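Local coordinates for protein RavA (Legionella pneumophila str. Paris, PDB 6WO6) that is a Legionella pneumophila effector, probably acting inside host cells during infection, at residues L10-N22 / R47-F60. The protein carries 2 engineered substitutions. Sequence-based numbering, arbitrary orientation.
Sequences LKGLEHPYEVLGN and RLVLECPVNELKDF
Tyr17 and Leu48 bring the backbones closest, CA to CA 4.9 Å, where the short helix 16-20 crosses residues 47-51, the end of helix 38-51, almost perpendicularly, the axes of these two short segments 8.4 Å apart at -97°. The contact illustrates how one aromatic knob can fill the bend between two helices. With CG anti to the backbone N (chi1 178°), the Tyr17 ring reaches past Leu48 and Glu51 into the bend that leads to helix 54-66. Cys52 covers one face, its CA standing 3.8 Å from the ring centroid in a CH-pi contact while SG lies obliquely beside the ring. The edge of Tyr17 meets the face of Phe60 in a T-shaped pair, planes at 88°, and beyond it the phenol OH hydrogen-bonds to Glu56 OE1, near the plane of the ring. Leu48 lays CD1 beside the backbone of Pro16 and Tyr17. The extended Glu51 side chain crosses Pro16 at about a right angle, its carboxylate beside CD, and its OE2 accepts a weak but nearly straight bond from Tyr17 N (3.4 Å), at the first turn of helix 16-20, where the helix dipole would probably favour a carboxylate. Farther back, Arg47 bends at chi3 to direct NH2 at Leu13 O, while Pro16 CG rests over one guanidinium face. Together these groups pack an N-terminal helix across the bend joining helices 38-51 and 54-66 of this all-helical protein, a single knob-into-hole contact with Tyr17 seated among Leu48, Glu51, Glu56 and Phe60.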
loop_
_atom_site.group_PDB
_atom_site.type_symbol
_atom_site.label_atom_id
_atom_site.label_comp_id
_atom_site.label_asym_id
_atom_site.label_seq_id
_atom_site.Cartn_x
_atom_site.Cartn_y
_atom_site.Cartn_z
ATOM N N LEU A 10 -24.905 35.587 -0.877
ATOM C CA LEU A 10 -23.831 34.795 -0.284
ATOM C C LEU A 10 -24.214 33.323 -0.226
ATOM O O LEU A 10 -23.375 32.443 -0.450
ATOM C CB LEU A 10 -23.498 35.314 1.114
ATOM C CG LEU A 10 -22.948 36.738 1.204
ATOM C CD1 LEU A 10 -22.980 37.238 2.640
ATOM C CD2 LEU A 10 -21.536 36.803 0.641
ATOM N N LYS A 11 -25.483 33.040 0.069
ATOM C CA LYS A 11 -25.953 31.661 0.083
ATOM C C LYS A 11 -25.845 31.014 -1.296
ATOM O O LYS A 11 -25.670 29.795 -1.397
ATOM C CB LYS A 11 -27.390 31.630 0.603
ATOM C CG LYS A 11 -28.022 30.259 0.734
ATOM C CD LYS A 11 -29.485 30.403 1.140
ATOM C CE LYS A 11 -30.230 29.081 1.051
ATOM N NZ LYS A 11 -31.703 29.296 1.045
ATOM N N GLY A 12 -25.914 31.807 -2.365
ATOM C CA GLY A 12 -25.934 31.275 -3.714
ATOM C C GLY A 12 -24.679 31.458 -4.536
ATOM O O GLY A 12 -24.732 31.272 -5.760
ATOM N N LEU A 13 -23.551 31.822 -3.928
ATOM C CA LEU A 13 -22.308 31.935 -4.676
ATOM C C LEU A 13 -21.929 30.581 -5.259
ATOM O O LEU A 13 -22.036 29.547 -4.593
ATOM C CB LEU A 13 -21.191 32.450 -3.774
ATOM C CG LEU A 13 -21.402 33.819 -3.127
ATOM C CD1 LEU A 13 -20.273 34.141 -2.160
ATOM C CD2 LEU A 13 -21.522 34.894 -4.195
ATOM N N GLU A 14 -21.488 30.586 -6.518
ATOM C CA GLU A 14 -21.109 29.341 -7.177
ATOM C C GLU A 14 -19.627 29.019 -7.038
ATOM O O GLU A 14 -19.247 27.849 -7.164
ATOM C CB GLU A 14 -21.495 29.377 -8.661
ATOM C CG GLU A 14 -20.915 30.532 -9.458
ATOM C CD GLU A 14 -21.530 30.637 -10.846
ATOM O OE1 GLU A 14 -22.742 30.356 -10.980
ATOM O OE2 GLU A 14 -20.805 30.990 -11.803
ATOM N N HIS A 15 -18.787 30.020 -6.781
ATOM C CA HIS A 15 -17.373 29.814 -6.471
ATOM C C HIS A 15 -17.060 30.591 -5.199
ATOM O O HIS A 15 -16.446 31.667 -5.247
ATOM C CB HIS A 15 -16.477 30.249 -7.632
ATOM C CG HIS A 15 -16.707 29.477 -8.894
ATOM N ND1 HIS A 15 -16.531 28.113 -8.977
ATOM C CD2 HIS A 15 -17.099 29.881 -10.127
ATOM C CE1 HIS A 15 -16.806 27.709 -10.205
ATOM N NE2 HIS A 15 -17.153 28.763 -10.923
ATOM N N PRO A 16 -17.467 30.072 -4.037
ATOM C CA PRO A 16 -17.306 30.848 -2.796
ATOM C C PRO A 16 -15.863 31.153 -2.432
ATOM O O PRO A 16 -15.611 32.201 -1.828
ATOM C CB PRO A 16 -17.980 29.959 -1.738
ATOM C CG PRO A 16 -18.010 28.591 -2.339
ATOM C CD PRO A 16 -18.185 28.808 -3.808
ATOM N N TYR A 17 -14.905 30.285 -2.771
ATOM C CA TYR A 17 -13.522 30.565 -2.391
ATOM C C TYR A 17 -12.939 31.712 -3.209
ATOM O O TYR A 17 -12.175 32.528 -2.682
ATOM C CB TYR A 17 -12.650 29.318 -2.530
ATOM C CG TYR A 17 -11.204 29.595 -2.176
ATOM C CD1 TYR A 17 -10.822 29.792 -0.855
ATOM C CD2 TYR A 17 -10.229 29.689 -3.162
ATOM C CE1 TYR A 17 -9.506 30.062 -0.522
ATOM C CE2 TYR A 17 -8.911 29.958 -2.839
ATOM C CZ TYR A 17 -8.555 30.143 -1.516
ATOM O OH TYR A 17 -7.247 30.411 -1.181
ATOM N N GLU A 18 -13.281 31.788 -4.495
ATOM C CA GLU A 18 -12.793 32.891 -5.315
ATOM C C GLU A 18 -13.327 34.231 -4.827
ATOM O O GLU A 18 -12.650 35.256 -4.962
ATOM C CB GLU A 18 -13.178 32.663 -6.777
ATOM C CG GLU A 18 -12.707 31.328 -7.348
ATOM N N VAL A 19 -14.522 34.244 -4.242
ATOM C CA VAL A 19 -15.179 35.491 -3.865
ATOM C C VAL A 19 -14.839 35.901 -2.437
ATOM O O VAL A 19 -14.619 37.083 -2.164
ATOM C CB VAL A 19 -16.703 35.354 -4.065
ATOM C CG1 VAL A 19 -17.412 36.650 -3.700
ATOM C CG2 VAL A 19 -17.018 34.950 -5.498
ATOM N N LEU A 20 -14.786 34.944 -1.507
ATOM C CA LEU A 20 -14.637 35.235 -0.084
ATOM C C LEU A 20 -13.331 34.696 0.491
ATOM O O LEU A 20 -13.203 34.574 1.713
ATOM C CB LEU A 20 -15.820 34.661 0.701
ATOM C CG LEU A 20 -17.236 35.091 0.307
ATOM C CD1 LEU A 20 -18.269 34.288 1.081
ATOM C CD2 LEU A 20 -17.439 36.579 0.539
ATOM N N GLY A 21 -12.355 34.379 -0.358
ATOM C CA GLY A 21 -11.154 33.701 0.093
ATOM C C GLY A 21 -10.002 34.590 0.519
ATOM O O GLY A 21 -8.842 34.279 0.238
ATOM N N ASN A 22 -10.303 35.696 1.195
ATOM C CA ASN A 22 -9.275 36.523 1.813
ATOM C C ASN A 22 -9.908 37.309 2.951
ATOM O O ASN A 22 -11.122 37.268 3.163
ATOM C CB ASN A 22 -8.592 37.449 0.795
ATOM C CG ASN A 22 -9.574 38.133 -0.140
ATOM O OD1 ASN A 22 -10.699 38.452 0.242
ATOM N ND2 ASN A 22 -9.144 38.362 -1.375
ATOM N N ARG A 47 -18.482 24.485 1.582
ATOM C CA ARG A 47 -18.118 24.694 0.182
ATOM C C ARG A 47 -16.893 25.596 0.058
ATOM O O ARG A 47 -15.977 25.320 -0.732
ATOM C CB ARG A 47 -19.299 25.288 -0.584
ATOM C CG ARG A 47 -20.536 24.405 -0.607
ATOM C CD ARG A 47 -21.692 25.150 -1.235
ATOM N NE ARG A 47 -21.321 25.704 -2.533
ATOM C CZ ARG A 47 -21.864 26.796 -3.060
ATOM N NH1 ARG A 47 -22.798 27.463 -2.395
ATOM N NH2 ARG A 47 -21.465 27.227 -4.247
ATOM N N LEU A 48 -16.868 26.679 0.839
ATOM C CA LEU A 48 -15.740 27.600 0.847
ATOM C C LEU A 48 -14.434 26.875 1.150
ATOM O O LEU A 48 -13.401 27.148 0.528
ATOM C CB LEU A 48 -16.021 28.701 1.874
ATOM C CG LEU A 48 -15.096 29.886 2.138
ATOM C CD1 LEU A 48 -14.602 30.478 0.852
ATOM C CD2 LEU A 48 -15.853 30.940 2.936
ATOM N N VAL A 49 -14.468 25.929 2.089
ATOM C CA VAL A 49 -13.250 25.208 2.444
ATOM C C VAL A 49 -12.922 24.131 1.410
ATOM O O VAL A 49 -11.743 23.863 1.140
ATOM C CB VAL A 49 -13.388 24.633 3.868
ATOM C CG1 VAL A 49 -12.680 23.303 4.001
ATOM C CG2 VAL A 49 -12.834 25.619 4.880
ATOM N N LEU A 50 -13.939 23.518 0.800
ATOM C CA LEU A 50 -13.691 22.516 -0.233
ATOM C C LEU A 50 -12.969 23.125 -1.425
ATOM O O LEU A 50 -11.961 22.585 -1.896
ATOM C CB LEU A 50 -15.007 21.877 -0.677
ATOM C CG LEU A 50 -15.477 20.663 0.120
ATOM C CD1 LEU A 50 -16.958 20.412 -0.109
ATOM C CD2 LEU A 50 -14.666 19.439 -0.266
ATOM N N GLU A 51 -13.461 24.262 -1.923
ATOM C CA GLU A 51 -12.886 24.840 -3.133
ATOM C C GLU A 51 -11.485 25.405 -2.932
ATOM O O GLU A 51 -10.813 25.703 -3.925
ATOM C CB GLU A 51 -13.798 25.932 -3.681
ATOM C CG GLU A 51 -15.127 25.420 -4.193
ATOM C CD GLU A 51 -15.900 26.489 -4.927
ATOM O OE1 GLU A 51 -16.950 26.163 -5.521
ATOM O OE2 GLU A 51 -15.450 27.656 -4.913
ATOM N N CYS A 52 -11.028 25.559 -1.694
ATOM C CA CYS A 52 -9.702 26.110 -1.442
ATOM C C CYS A 52 -8.632 25.072 -1.758
ATOM O O CYS A 52 -8.622 24.002 -1.138
ATOM C CB CYS A 52 -9.583 26.555 0.006
ATOM S SG CYS A 52 -7.925 27.056 0.487
ATOM N N PRO A 53 -7.724 25.335 -2.700
ATOM C CA PRO A 53 -6.666 24.363 -2.997
ATOM C C PRO A 53 -5.746 24.178 -1.801
ATOM O O PRO A 53 -5.651 25.034 -0.918
ATOM C CB PRO A 53 -5.919 24.993 -4.180
ATOM C CG PRO A 53 -6.857 26.018 -4.735
ATOM C CD PRO A 53 -7.641 26.522 -3.565
ATOM N N VAL A 54 -5.055 23.036 -1.785
ATOM C CA VAL A 54 -4.222 22.687 -0.635
ATOM C C VAL A 54 -3.100 23.700 -0.447
ATOM O O VAL A 54 -2.823 24.138 0.678
ATOM C CB VAL A 54 -3.677 21.255 -0.791
ATOM C CG1 VAL A 54 -2.662 20.947 0.300
ATOM C CG2 VAL A 54 -4.822 20.255 -0.760
ATOM N N ASN A 55 -2.445 24.101 -1.542
ATOM C CA ASN A 55 -1.309 25.014 -1.440
ATOM C C ASN A 55 -1.699 26.337 -0.795
ATOM O O ASN A 55 -0.876 26.966 -0.121
ATOM C CB ASN A 55 -0.699 25.257 -2.824
ATOM C CG ASN A 55 -1.544 24.683 -3.949
ATOM O OD1 ASN A 55 -2.262 23.698 -3.767
ATOM N ND2 ASN A 55 -1.453 25.293 -5.126
ATOM N N GLU A 56 -2.943 26.771 -0.975
ATOM C CA GLU A 56 -3.398 28.026 -0.397
ATOM C C GLU A 56 -3.943 27.874 1.019
ATOM O O GLU A 56 -4.173 28.893 1.683
ATOM C CB GLU A 56 -4.467 28.659 -1.296
ATOM C CG GLU A 56 -4.031 28.811 -2.745
ATOM C CD GLU A 56 -5.040 29.564 -3.587
ATOM O OE1 GLU A 56 -5.763 30.416 -3.031
ATOM O OE2 GLU A 56 -5.109 29.301 -4.805
ATOM N N LEU A 57 -4.129 26.637 1.496
ATOM C CA LEU A 57 -4.709 26.397 2.816
ATOM C C LEU A 57 -4.060 27.266 3.887
ATOM O O LEU A 57 -4.738 28.044 4.570
ATOM C CB LEU A 57 -4.584 24.916 3.181
ATOM C CG LEU A 57 -5.776 24.016 2.856
ATOM C CD1 LEU A 57 -5.486 22.582 3.264
ATOM C CD2 LEU A 57 -7.035 24.525 3.543
ATOM N N LYS A 58 -2.736 27.149 4.038
ATOM C CA LYS A 58 -2.013 27.958 5.017
ATOM C C LYS A 58 -2.332 29.438 4.846
ATOM O O LYS A 58 -2.714 30.117 5.809
ATOM C CB LYS A 58 -0.507 27.711 4.894
ATOM N N ASP A 59 -2.205 29.949 3.617
ATOM C CA ASP A 59 -2.601 31.327 3.348
ATOM C C ASP A 59 -4.023 31.577 3.826
ATOM O O ASP A 59 -4.272 32.486 4.630
ATOM C CB ASP A 59 -2.472 31.633 1.854
ATOM C CG ASP A 59 -1.032 31.808 1.415
ATOM O OD1 ASP A 59 -0.233 32.377 2.190
ATOM O OD2 ASP A 59 -0.699 31.379 0.290
ATOM N N PHE A 60 -4.962 30.735 3.380
ATOM C CA PHE A 60 -6.353 30.871 3.799
ATOM C C PHE A 60 -6.468 30.923 5.315
ATOM O O PHE A 60 -7.258 31.706 5.859
ATOM C CB PHE A 60 -7.186 29.717 3.240
ATOM C CG PHE A 60 -8.670 29.929 3.360
ATOM C CD1 PHE A 60 -9.205 31.206 3.318
ATOM C CD2 PHE A 60 -9.526 28.852 3.526
ATOM C CE1 PHE A 60 -10.569 31.407 3.428
ATOM C CE2 PHE A 60 -10.892 29.046 3.639
ATOM C CZ PHE A 60 -11.415 30.324 3.590
#